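Local coordinates for solute Binding Protein, BlMnBP1 in complex with mannotriose (Bifidobacterium, PDB 6FUV) that binds beta-manno-oligosaccharides such as mannotriose and probably hands them to an ABC transporter for uptake by the bacterium, at residues T25-R30 and D69-R74; A186-I191 and K393-I398; T247-S252 and V271-Q276; G254-G259 and D282-M287. All coordinates share one frame; numbering follows the deposited sequence.

From the N terminus, contact 1 closes first, bringing the end of strand 22-28 (segment 25-30) against the helix 69-74 that follows the next strand. Contact 2 spans some 200 residues, joining segment 186-191, mostly 3-10, to the helix 393-398 near the C terminus. Within that long excursion lie contacts 3 and 4, whose segments alternate along the chain and therefore cross: both use helix 249-257, which contact 3 ties to helix 270-275 and contact 4 to strand 284-288. Their centres are 9 Å apart and they touch. Contacts 1 and 3 meet at the same mannose, Arg-30 lying beside Gln-273, while contact 2 reaches another mannose through Gln-189.

Contact 1: T25-R30 and D69-R74; sequences TFFNGR and DSALTR. With BMA (beta-D-mannopyranose), chain B.
The phenyl ring of Phe-27 is overlapped on one face by the guanidinium group of Arg-74, whose CZ stands 4.1 Å from the ring centroid and only 5° off the ring normal. This is a cation-pi contact over the face. The two planes are inclined by 34°, so the guanidinium dips toward one rim, where NH2 comes to 3.4 Å from CD1 of Phe-27. Arg-74 gets there by bending at chi2 and chi3, and its position is fixed from outside the pair: NH2 is hydrogen-bonded to OE1 of Gln-62 and NH1 to OG of Ser-81. The rim of the same ring meets the helix backbone, CE2 of Phe-27 lying 3.9 Å from Ala-71 CA, with CB of Ser-70 also at the edge. A leucine in place of Phe-27 would probably deprive the Arg-74 guanidinium of its aromatic face and open a gap beside Ala-71. At the end of the strand, Asn-28 OD1 accepts from Arg-30 N in an Asx turn that carries Gly-29 and Arg-30 of the glycan pocket. Strand 22-28 runs parallel between strands 57-63 and 84-86, and helix 67-77 packs on this sheet partly through Phe-27.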
# COMPACT_ATOMS: atom_id res chain seq x y z
N THR A 25 0.89 -23.02 -5.25
CA THR A 25 -0.20 -22.10 -5.56
C THR A 25 0.07 -20.73 -4.96
O THR A 25 0.34 -20.62 -3.76
CB THR A 25 -1.53 -22.64 -5.04
OG1 THR A 25 -1.76 -23.94 -5.58
CG2 THR A 25 -2.66 -21.76 -5.40
N PHE A 26 -0.05 -19.68 -5.78
CA PHE A 26 0.28 -18.30 -5.41
C PHE A 26 -1.03 -17.53 -5.46
O PHE A 26 -1.62 -17.37 -6.51
CB PHE A 26 1.33 -17.70 -6.35
CG PHE A 26 1.73 -16.29 -5.99
CD1 PHE A 26 1.57 -15.81 -4.71
CD2 PHE A 26 2.31 -15.49 -6.93
CE1 PHE A 26 1.95 -14.54 -4.38
CE2 PHE A 26 2.71 -14.17 -6.61
CZ PHE A 26 2.53 -13.70 -5.36
N PHE A 27 -1.50 -17.09 -4.32
CA PHE A 27 -2.80 -16.43 -4.15
C PHE A 27 -2.51 -14.95 -3.92
O PHE A 27 -1.76 -14.60 -3.00
CB PHE A 27 -3.59 -17.08 -2.99
CG PHE A 27 -4.93 -16.44 -2.70
CD1 PHE A 27 -5.86 -16.29 -3.71
CD2 PHE A 27 -5.27 -16.02 -1.44
CE1 PHE A 27 -7.09 -15.70 -3.46
CE2 PHE A 27 -6.49 -15.47 -1.19
CZ PHE A 27 -7.39 -15.29 -2.20
N ASN A 28 -3.05 -14.10 -4.78
CA ASN A 28 -2.85 -12.67 -4.64
C ASN A 28 -4.01 -11.89 -5.22
O ASN A 28 -4.93 -12.48 -5.79
CB ASN A 28 -1.57 -12.24 -5.33
CG ASN A 28 -1.56 -12.57 -6.78
OD1 ASN A 28 -2.12 -11.84 -7.62
ND2 ASN A 28 -0.89 -13.65 -7.11
N GLY A 29 -3.98 -10.56 -5.03
CA GLY A 29 -5.04 -9.66 -5.43
C GLY A 29 -4.86 -9.01 -6.78
O GLY A 29 -5.67 -8.18 -7.20
N ARG A 30 -3.80 -9.35 -7.49
CA ARG A 30 -3.56 -8.78 -8.81
C ARG A 30 -4.40 -9.54 -9.84
O ARG A 30 -3.94 -10.35 -10.64
CB ARG A 30 -2.09 -8.83 -9.12
CG ARG A 30 -1.23 -7.85 -8.33
CD ARG A 30 -1.66 -6.44 -8.50
NE ARG A 30 -1.69 -5.97 -9.86
CZ ARG A 30 -0.69 -5.37 -10.50
NH1 ARG A 30 0.48 -5.22 -9.92
NH2 ARG A 30 -0.84 -4.94 -11.75
N ASP A 69 -10.47 -9.16 2.31
CA ASP A 69 -11.31 -10.06 3.07
C ASP A 69 -11.18 -11.50 2.60
O ASP A 69 -11.28 -12.41 3.41
CB ASP A 69 -12.78 -9.62 2.98
CG ASP A 69 -13.08 -8.40 3.84
OD1 ASP A 69 -12.23 -8.04 4.68
OD2 ASP A 69 -14.17 -7.80 3.66
N SER A 70 -10.94 -11.75 1.31
CA SER A 70 -10.86 -13.13 0.85
C SER A 70 -9.69 -13.82 1.52
O SER A 70 -9.79 -14.99 1.89
CB SER A 70 -10.71 -13.23 -0.67
OG SER A 70 -11.73 -12.53 -1.33
N ALA A 71 -8.55 -13.12 1.65
CA ALA A 71 -7.34 -13.73 2.21
C ALA A 71 -7.56 -14.09 3.66
O ALA A 71 -7.14 -15.17 4.11
CB ALA A 71 -6.09 -12.80 2.10
N LEU A 72 -8.22 -13.20 4.41
CA LEU A 72 -8.57 -13.49 5.80
C LEU A 72 -9.45 -14.74 5.86
O LEU A 72 -9.19 -15.66 6.63
CB LEU A 72 -9.25 -12.27 6.42
CG LEU A 72 -8.33 -11.12 6.75
CD1 LEU A 72 -9.09 -9.88 7.26
CD2 LEU A 72 -7.28 -11.48 7.82
N THR A 73 -10.43 -14.83 4.98
CA THR A 73 -11.27 -16.02 4.94
C THR A 73 -10.44 -17.24 4.59
O THR A 73 -10.64 -18.30 5.17
CB THR A 73 -12.39 -15.80 3.93
OG1 THR A 73 -13.20 -14.71 4.34
CG2 THR A 73 -13.28 -17.00 3.79
N ARG A 74 -9.49 -17.10 3.67
CA ARG A 74 -8.66 -18.24 3.29
C ARG A 74 -7.81 -18.73 4.45
O ARG A 74 -7.58 -19.93 4.59
CB ARG A 74 -7.78 -17.84 2.09
CG ARG A 74 -7.03 -18.96 1.49
CD ARG A 74 -7.94 -19.82 0.68
NE ARG A 74 -8.09 -19.27 -0.65
CZ ARG A 74 -7.43 -19.69 -1.71
NH1 ARG A 74 -6.60 -20.70 -1.61
NH2 ARG A 74 -7.64 -19.12 -2.88
C1 BMA B . -6.78 -5.10 -9.91
C2 BMA B . -5.55 -4.22 -9.74
C3 BMA B . -5.05 -4.35 -8.28
C4 BMA B . -6.20 -3.97 -7.33
C5 BMA B . -7.47 -4.77 -7.66
C6 BMA B . -8.70 -4.35 -6.81
O1 BMA B . -7.21 -4.94 -11.20
O2 BMA B . -5.88 -2.83 -9.94
O3 BMA B . -3.86 -3.61 -8.10
O4 BMA B . -5.93 -4.25 -5.95
O5 BMA B . -7.79 -4.64 -9.07
O6 BMA B . -9.75 -5.30 -6.99

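Contact 2: A186-I191 and K393-I398; sequences AWDQYI and KKIQDI. With BMA (beta-D-mannopyranose), chain C.
Lys-394 starts with CG wedged between its own backbone N and carbonyl carbon (chi1 67°), then runs extended through CD to CE before turning at chi4 (-74°). CE passes beside the carboxylate of Asp-188, 3.3 Å from its OD1, and the turn delivers NZ to OD2 of Asp-188 at 2.6 Å. This salt bridge uses the syn lone pair of OD2, and the ammonium is further gripped by the carbonyl oxygens of Leu-385 and Asn-391. The carboxylate has partners of its own, Tyr-228 OH at OD1 and the backbone N of Asn-388 at OD2, and the partners of this buried pair probably help keep both groups ionised. Next along the helix, Ile-395 sends CG2 to CD1 of the Trp-187 indole at 3.9 Å, while its CD1 lies 4.0 Å from OD1 of Asp-188. Following Asp-188 in the 3-10 turn, Gln-189 donates from NE2 to O2 of a mannose at 3.2 Å, which sets the turn at the sugar site. Helix 223-236 lies against both sides of the contact, Leu-231 touching Trp-187 and Ile-395, and Trp-416 of helix 409-426 packs on Lys-394 and Ile-395.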
# COMPACT_ATOMS: atom_id res chain seq x y z
N ALA A 186 -6.94 3.40 1.92
CA ALA A 186 -5.61 3.84 1.55
C ALA A 186 -5.30 5.25 2.02
O ALA A 186 -4.13 5.64 2.02
CB ALA A 186 -5.45 3.70 0.04
N TRP A 187 -6.32 6.03 2.41
CA TRP A 187 -6.03 7.36 2.96
C TRP A 187 -5.24 7.26 4.25
O TRP A 187 -4.49 8.19 4.58
CB TRP A 187 -7.33 8.16 3.16
CG TRP A 187 -7.90 8.75 1.88
CD1 TRP A 187 -8.68 8.14 0.98
CD2 TRP A 187 -7.70 10.07 1.37
NE1 TRP A 187 -8.97 8.97 -0.07
CE2 TRP A 187 -8.40 10.18 0.17
CE3 TRP A 187 -7.01 11.16 1.82
CZ2 TRP A 187 -8.41 11.35 -0.63
CZ3 TRP A 187 -7.03 12.33 1.03
CH2 TRP A 187 -7.73 12.40 -0.17
N ASP A 188 -5.32 6.11 4.94
CA ASP A 188 -4.55 5.93 6.16
C ASP A 188 -3.06 5.98 5.88
O ASP A 188 -2.27 6.23 6.81
CB ASP A 188 -4.95 4.59 6.80
CG ASP A 188 -6.31 4.62 7.51
OD1 ASP A 188 -6.84 5.73 7.68
OD2 ASP A 188 -6.86 3.52 7.83
N GLN A 189 -2.66 5.78 4.63
CA GLN A 189 -1.26 5.59 4.29
C GLN A 189 -0.48 6.88 4.35
O GLN A 189 0.75 6.85 4.37
CB GLN A 189 -1.16 4.95 2.88
CG GLN A 189 -1.82 3.65 2.76
CD GLN A 189 -1.70 3.00 1.43
OE1 GLN A 189 -1.06 3.50 0.53
NE2 GLN A 189 -2.30 1.85 1.32
N TYR A 190 -1.15 8.00 4.43
CA TYR A 190 -0.54 9.31 4.32
C TYR A 190 -0.33 9.97 5.67
O TYR A 190 0.37 11.00 5.76
CB TYR A 190 -1.42 10.19 3.43
CG TYR A 190 -1.62 9.69 2.05
CD1 TYR A 190 -2.62 8.83 1.77
CD2 TYR A 190 -0.78 10.08 1.01
CE1 TYR A 190 -2.83 8.34 0.49
CE2 TYR A 190 -0.95 9.59 -0.26
CZ TYR A 190 -2.01 8.73 -0.53
OH TYR A 190 -2.19 8.25 -1.78
N ILE A 191 -0.82 9.37 6.77
CA ILE A 191 -0.95 10.15 8.01
C ILE A 191 0.30 10.16 8.88
O ILE A 191 0.32 10.86 9.89
CB ILE A 191 -2.16 9.67 8.84
CG1 ILE A 191 -1.95 8.24 9.34
CG2 ILE A 191 -3.39 9.79 8.00
CD1 ILE A 191 -2.86 7.83 10.46
N LYS A 393 -14.37 1.78 5.73
CA LYS A 393 -15.69 2.27 6.13
C LYS A 393 -15.60 3.61 6.85
O LYS A 393 -16.40 4.51 6.59
CB LYS A 393 -16.39 1.23 7.02
CG LYS A 393 -17.83 1.62 7.42
CD LYS A 393 -18.73 2.00 6.27
CE LYS A 393 -20.21 2.08 6.66
NZ LYS A 393 -20.38 2.88 7.90
N LYS A 394 -14.67 3.73 7.81
CA LYS A 394 -14.49 5.03 8.47
C LYS A 394 -14.18 6.16 7.48
O LYS A 394 -14.54 7.33 7.72
CB LYS A 394 -13.39 4.94 9.50
CG LYS A 394 -12.02 4.71 8.94
CD LYS A 394 -10.89 4.91 10.01
CE LYS A 394 -9.53 4.81 9.41
NZ LYS A 394 -9.11 3.48 9.06
N ILE A 395 -13.52 5.83 6.36
CA ILE A 395 -13.21 6.83 5.34
C ILE A 395 -14.44 7.13 4.49
O ILE A 395 -14.72 8.29 4.14
CB ILE A 395 -12.03 6.32 4.48
CG1 ILE A 395 -10.85 5.89 5.36
CG2 ILE A 395 -11.59 7.39 3.52
CD1 ILE A 395 -10.34 6.96 6.18
N GLN A 396 -15.21 6.07 4.17
CA GLN A 396 -16.46 6.26 3.46
C GLN A 396 -17.35 7.20 4.24
O GLN A 396 -18.00 8.07 3.68
CB GLN A 396 -17.11 4.90 3.21
CG GLN A 396 -16.51 4.09 2.07
CD GLN A 396 -16.85 2.63 2.11
OE1 GLN A 396 -17.14 2.08 3.18
NE2 GLN A 396 -16.81 1.96 0.92
N ASP A 397 -17.35 7.07 5.56
CA ASP A 397 -18.21 7.92 6.38
C ASP A 397 -17.87 9.40 6.21
O ASP A 397 -18.75 10.26 6.27
CB ASP A 397 -18.13 7.53 7.88
CG ASP A 397 -18.85 6.21 8.18
OD1 ASP A 397 -19.70 5.75 7.39
OD2 ASP A 397 -18.56 5.61 9.22
N ILE A 398 -16.59 9.72 6.01
CA ILE A 398 -16.19 11.11 5.76
C ILE A 398 -16.82 11.61 4.47
O ILE A 398 -17.36 12.71 4.43
CB ILE A 398 -14.65 11.24 5.73
CG1 ILE A 398 -14.03 11.01 7.09
CG2 ILE A 398 -14.27 12.62 5.20
CD1 ILE A 398 -12.59 10.84 7.10
C1 BMA C . -1.71 -1.99 -1.57
C2 BMA C . -0.56 -1.01 -1.40
C3 BMA C . 0.29 -1.34 -0.16
C4 BMA C . -0.68 -1.55 1.05
C5 BMA C . -1.73 -2.58 0.70
C6 BMA C . -2.68 -2.86 1.85
O2 BMA C . -1.14 0.30 -1.23
O3 BMA C . 1.30 -0.36 0.16
O4 BMA C . 0.01 -2.00 2.16
O5 BMA C . -2.48 -2.08 -0.39
O6 BMA C . -3.47 -1.72 2.08

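Contact 3: T247-S252 and V271-Q276; sequences TDWESS and VPQMKQ. With BMA (beta-D-mannopyranose), chain B.
The start of helix 249-257 and segment 271-276 approach with their nearest CA atoms, those of Ser-252 and Met-274, 8.4 Å apart, and side chains fill the space between these two segments. Trp-249 and Met-274 carry the contact between them. With CG anti to the backbone N (chi1 165°), the indole of Trp-249 reaches toward the second helix, where CZ3 meets the methyl CE of Met-274 at 3.6 Å. The thioether arm is extended, crosses the indole at about a right angle and also brings CE near Ser-252 OG. Farther round the indole, CZ2 lies 3.8 Å from OE1 of Gln-273 at the ring's edge, with the amide plane turned 70° from that of the ring. Both Trp-249 and Gln-273 reach one mannose, which lies at the edge of the indole. Trp-249 NE1 shares its hydrogen between O2 and O5 of the sugar in two bent bonds, while the Gln-273 amide grips neighbouring hydroxyls, OE1 accepting from O2 at 2.6 Å and NE2 donating to O3 at 2.9 Å in a nearly straight bond. Glu-250 OE2 accepts a hydrogen bond from O1 at 2.7 Å, and its OE1 makes a salt bridge to Lys-253. A leucine in place of Trp-249 would probably leave O5 without this donor and the Met-274 methyl without its aromatic neighbour. Asp-248 N-caps the first helix, its OD2 accepting from both N and OG of Ser-251. Together the two helices form one wall of the glycan site of a solute-binding protein, gripping the reducing-end mannose through hydrogen bonds with Trp-249, Glu-250 and Gln-273.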
# COMPACT_ATOMS: atom_id res chain seq x y z
N THR A 247 -18.99 4.48 -7.93
CA THR A 247 -17.64 4.53 -8.48
C THR A 247 -17.22 3.15 -8.92
O THR A 247 -17.61 2.16 -8.34
CB THR A 247 -16.65 5.08 -7.47
OG1 THR A 247 -16.52 4.18 -6.36
CG2 THR A 247 -17.07 6.45 -7.03
N ASP A 248 -16.41 3.09 -9.97
CA ASP A 248 -15.87 1.83 -10.46
C ASP A 248 -14.36 1.92 -10.67
O ASP A 248 -13.88 2.72 -11.46
CB ASP A 248 -16.54 1.45 -11.77
CG ASP A 248 -16.12 0.11 -12.26
OD1 ASP A 248 -16.45 -0.91 -11.62
OD2 ASP A 248 -15.43 0.10 -13.30
N TRP A 249 -13.64 0.98 -10.06
CA TRP A 249 -12.19 0.99 -10.05
C TRP A 249 -11.61 0.72 -11.42
O TRP A 249 -10.77 1.48 -11.89
CB TRP A 249 -11.68 -0.05 -9.07
CG TRP A 249 -10.25 -0.41 -9.18
CD1 TRP A 249 -9.78 -1.62 -9.46
CD2 TRP A 249 -9.11 0.46 -9.07
NE1 TRP A 249 -8.43 -1.60 -9.52
CE2 TRP A 249 -7.98 -0.32 -9.29
CE3 TRP A 249 -8.93 1.81 -8.80
CZ2 TRP A 249 -6.68 0.20 -9.23
CZ3 TRP A 249 -7.69 2.32 -8.71
CH2 TRP A 249 -6.57 1.52 -8.95
N GLU A 250 -11.97 -0.40 -12.04
CA GLU A 250 -11.30 -0.77 -13.29
C GLU A 250 -11.49 0.29 -14.37
O GLU A 250 -10.57 0.60 -15.14
CB GLU A 250 -11.80 -2.10 -13.82
CG GLU A 250 -11.52 -3.32 -12.96
CD GLU A 250 -10.04 -3.58 -12.75
OE1 GLU A 250 -9.21 -3.11 -13.54
OE2 GLU A 250 -9.74 -4.33 -11.80
N SER A 251 -12.70 0.86 -14.47
CA SER A 251 -12.92 1.90 -15.46
C SER A 251 -12.23 3.22 -15.09
O SER A 251 -11.91 3.99 -15.99
CB SER A 251 -14.42 2.08 -15.65
OG SER A 251 -15.04 2.67 -14.56
N SER A 252 -11.93 3.46 -13.81
CA SER A 252 -11.27 4.70 -13.42
C SER A 252 -9.85 4.77 -13.96
O SER A 252 -9.33 5.87 -14.22
CB SER A 252 -11.28 4.84 -11.90
OG SER A 252 -10.26 4.15 -11.24
N VAL A 271 0.47 3.76 -10.68
CA VAL A 271 0.80 4.61 -11.82
C VAL A 271 0.95 3.77 -13.07
O VAL A 271 0.28 4.04 -14.07
CB VAL A 271 2.05 5.45 -11.54
CG1 VAL A 271 2.41 6.34 -12.75
CG2 VAL A 271 1.86 6.34 -10.29
N PRO A 272 1.76 2.71 -13.09
CA PRO A 272 1.84 1.95 -14.34
C PRO A 272 0.50 1.36 -14.77
O PRO A 272 0.26 1.26 -15.97
CB PRO A 272 2.90 0.87 -14.04
CG PRO A 272 3.07 0.88 -12.52
CD PRO A 272 2.78 2.30 -12.12
N GLN A 273 -0.36 0.96 -13.82
CA GLN A 273 -1.63 0.36 -14.19
C GLN A 273 -2.46 1.36 -14.98
O GLN A 273 -3.21 0.99 -15.89
CB GLN A 273 -2.43 -0.10 -12.95
CG GLN A 273 -1.77 -1.17 -12.09
CD GLN A 273 -2.65 -1.76 -11.01
OE1 GLN A 273 -3.86 -1.67 -11.04
NE2 GLN A 273 -2.03 -2.42 -10.07
N MET A 274 -2.39 2.64 -14.63
CA MET A 274 -3.15 3.65 -15.34
C MET A 274 -2.42 4.20 -16.55
O MET A 274 -3.08 4.60 -17.50
CB MET A 274 -3.52 4.75 -14.37
CG MET A 274 -4.42 4.26 -13.24
SD MET A 274 -4.99 5.52 -12.13
CE MET A 274 -5.88 4.53 -10.94
N LYS A 275 -1.08 4.25 -16.53
CA LYS A 275 -0.33 4.54 -17.73
C LYS A 275 -0.69 3.57 -18.84
O LYS A 275 -0.86 3.99 -19.99
CB LYS A 275 1.17 4.48 -17.45
CG LYS A 275 1.79 5.69 -16.82
CD LYS A 275 3.36 5.55 -16.73
CE LYS A 275 4.04 6.83 -16.27
NZ LYS A 275 3.69 8.03 -17.13
N GLN A 276 -0.82 2.28 -18.49
CA GLN A 276 -1.09 1.19 -19.42
C GLN A 276 -2.56 1.08 -19.81
O GLN A 276 -2.87 0.34 -20.74
CB GLN A 276 -0.70 -0.16 -18.80
CG GLN A 276 0.77 -0.40 -18.48
CD GLN A 276 0.96 -1.67 -17.54
OE1 GLN A 276 -0.03 -2.30 -17.08
NE2 GLN A 276 2.20 -1.99 -17.23
C1 BMA B . -6.78 -5.10 -9.91
C2 BMA B . -5.55 -4.22 -9.74
C3 BMA B . -5.05 -4.35 -8.28
C4 BMA B . -6.20 -3.97 -7.33
C5 BMA B . -7.47 -4.77 -7.66
C6 BMA B . -8.70 -4.35 -6.81
O1 BMA B . -7.21 -4.94 -11.20
O2 BMA B . -5.88 -2.83 -9.94
O3 BMA B . -3.86 -3.61 -8.10
O4 BMA B . -5.93 -4.25 -5.95
O5 BMA B . -7.79 -4.64 -9.07
O6 BMA B . -9.75 -5.30 -6.99

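Contact 4: G254-G259 and D282-M287; sequences GKMNNG and DDVQYM
Val-284, Asn-257 and Met-256 make this contact, and Val-284 gives up the most surface to it. Its two methyls divide the work between neighbouring residues of the helix end. CG2 rests 3.8 Å from CA of Asn-257 and lies 3.9 Å from its amide ND2, whereas CG1, anti to the valine backbone N (chi1 -176°), lies 4.1 Å from CG of Met-256. The methionine chain bends at chi2 and chi3 instead of running straight out, and the two side chains pass each other at a slant, joined by apolar packing. Although the bond from CA to CB of Asn-257 points away from the strand, the amide swings back, crossing the valine at about a right angle. That amide is committed at both ends, ND2 donating to the carbonyl oxygen of Met-274 and OD1 accepting from the backbone N of His-280, which fixes its rotation and fastens the end of the helix to the segment that precedes the strand. Polar bridging is left to one water, which donates to Asn-257 O at 2.8 Å and to Asp-283 OD2 at 2.6 Å. Helix 249-257 closes with a Schellman motif in which Gly-259, at positive phi, is the C-prime residue, and its N bonds to Met-256 O at 3.3 Å. The chain then enters strand 261-264, and Val-284 also packs on Val-137 of the adjoining strand 135-139. A helix packed against a mixed sheet in this way is the alpha/beta layering of a lobe of an extracellular solute-binding protein.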
# COMPACT_ATOMS: atom_id res chain seq x y z
N GLY A 254 -8.88 3.77 -16.96
CA GLY A 254 -8.99 4.35 -18.27
C GLY A 254 -9.31 5.82 -18.21
O GLY A 254 -8.79 6.61 -19.01
N LYS A 255 -10.19 6.21 -17.30
CA LYS A 255 -10.63 7.59 -17.26
C LYS A 255 -9.47 8.50 -16.87
O LYS A 255 -9.38 9.63 -17.35
CB LYS A 255 -11.78 7.75 -16.28
CG LYS A 255 -13.15 7.24 -16.77
CD LYS A 255 -14.18 7.39 -15.66
CE LYS A 255 -15.55 7.05 -16.10
NZ LYS A 255 -16.41 6.82 -14.93
N MET A 256 -8.64 8.08 -15.91
CA MET A 256 -7.41 8.81 -15.62
C MET A 256 -6.53 8.91 -16.85
O MET A 256 -6.01 9.97 -17.18
CB MET A 256 -6.66 8.12 -14.48
CG MET A 256 -5.22 8.51 -14.27
SD MET A 256 -4.97 10.23 -13.84
CE MET A 256 -5.94 10.46 -12.43
N ASN A 257 -6.35 7.80 -17.57
CA ASN A 257 -5.49 7.83 -18.75
C ASN A 257 -6.02 8.76 -19.85
O ASN A 257 -5.23 9.33 -20.62
CB ASN A 257 -5.37 6.42 -19.33
CG ASN A 257 -4.28 6.29 -20.36
OD1 ASN A 257 -4.48 6.62 -21.49
ND2 ASN A 257 -3.12 5.80 -19.96
N ASN A 258 -7.34 8.92 -19.97
CA ASN A 258 -7.92 9.73 -21.03
C ASN A 258 -8.33 11.11 -20.55
O ASN A 258 -9.01 11.82 -21.28
CB ASN A 258 -9.14 9.02 -21.64
CG ASN A 258 -8.76 7.73 -22.34
OD1 ASN A 258 -7.87 7.71 -23.18
ND2 ASN A 258 -9.43 6.65 -21.98
N GLY A 259 -7.96 11.49 -19.35
CA GLY A 259 -8.19 12.85 -18.93
C GLY A 259 -9.59 13.15 -18.51
O GLY A 259 -9.96 14.31 -18.43
N ASP A 282 1.88 8.91 -21.12
CA ASP A 282 2.81 9.96 -20.70
C ASP A 282 2.10 11.09 -19.99
O ASP A 282 2.76 11.88 -19.31
CB ASP A 282 3.58 10.51 -21.91
CG ASP A 282 4.74 9.62 -22.33
OD1 ASP A 282 4.86 8.49 -21.85
OD2 ASP A 282 5.57 10.06 -23.11
N ASP A 283 0.76 11.19 -20.12
CA ASP A 283 -0.02 12.16 -19.35
C ASP A 283 -0.28 11.72 -17.91
O ASP A 283 -0.61 12.55 -17.07
CB ASP A 283 -1.36 12.45 -20.02
CG ASP A 283 -1.23 12.85 -21.50
OD1 ASP A 283 -0.19 13.39 -21.90
OD2 ASP A 283 -2.20 12.70 -22.24
N VAL A 284 -0.12 10.44 -17.59
CA VAL A 284 -0.38 9.92 -16.26
C VAL A 284 0.91 10.00 -15.46
O VAL A 284 1.90 9.32 -15.76
CB VAL A 284 -0.91 8.48 -16.31
CG1 VAL A 284 -1.24 8.05 -14.92
CG2 VAL A 284 -2.07 8.37 -17.27
N GLN A 285 0.91 10.81 -14.42
CA GLN A 285 2.07 11.15 -13.63
C GLN A 285 1.78 10.88 -12.17
O GLN A 285 0.67 10.54 -11.77
CB GLN A 285 2.46 12.62 -13.82
CG GLN A 285 2.84 12.96 -15.23
CD GLN A 285 4.18 12.43 -15.60
OE1 GLN A 285 5.10 12.45 -14.81
NE2 GLN A 285 4.30 11.92 -16.82
N TYR A 286 2.79 11.09 -11.34
CA TYR A 286 2.71 10.77 -9.92
C TYR A 286 3.34 11.91 -9.15
O TYR A 286 4.49 12.23 -9.37
CB TYR A 286 3.44 9.46 -9.67
CG TYR A 286 3.38 8.95 -8.25
CD1 TYR A 286 2.19 8.77 -7.61
CD2 TYR A 286 4.54 8.65 -7.56
CE1 TYR A 286 2.16 8.28 -6.32
CE2 TYR A 286 4.53 8.21 -6.29
CZ TYR A 286 3.34 8.00 -5.67
OH TYR A 286 3.34 7.56 -4.37
N MET A 287 2.58 12.50 -8.24
CA MET A 287 3.06 13.58 -7.40
C MET A 287 3.02 13.24 -5.92
O MET A 287 2.21 12.42 -5.46
CB MET A 287 2.26 14.87 -7.62
CG MET A 287 0.82 14.76 -7.56
SD MET A 287 -0.01 16.38 -7.59
CE MET A 287 0.17 16.74 -5.91
O HOH W 1 -4.58 11.96 -21.40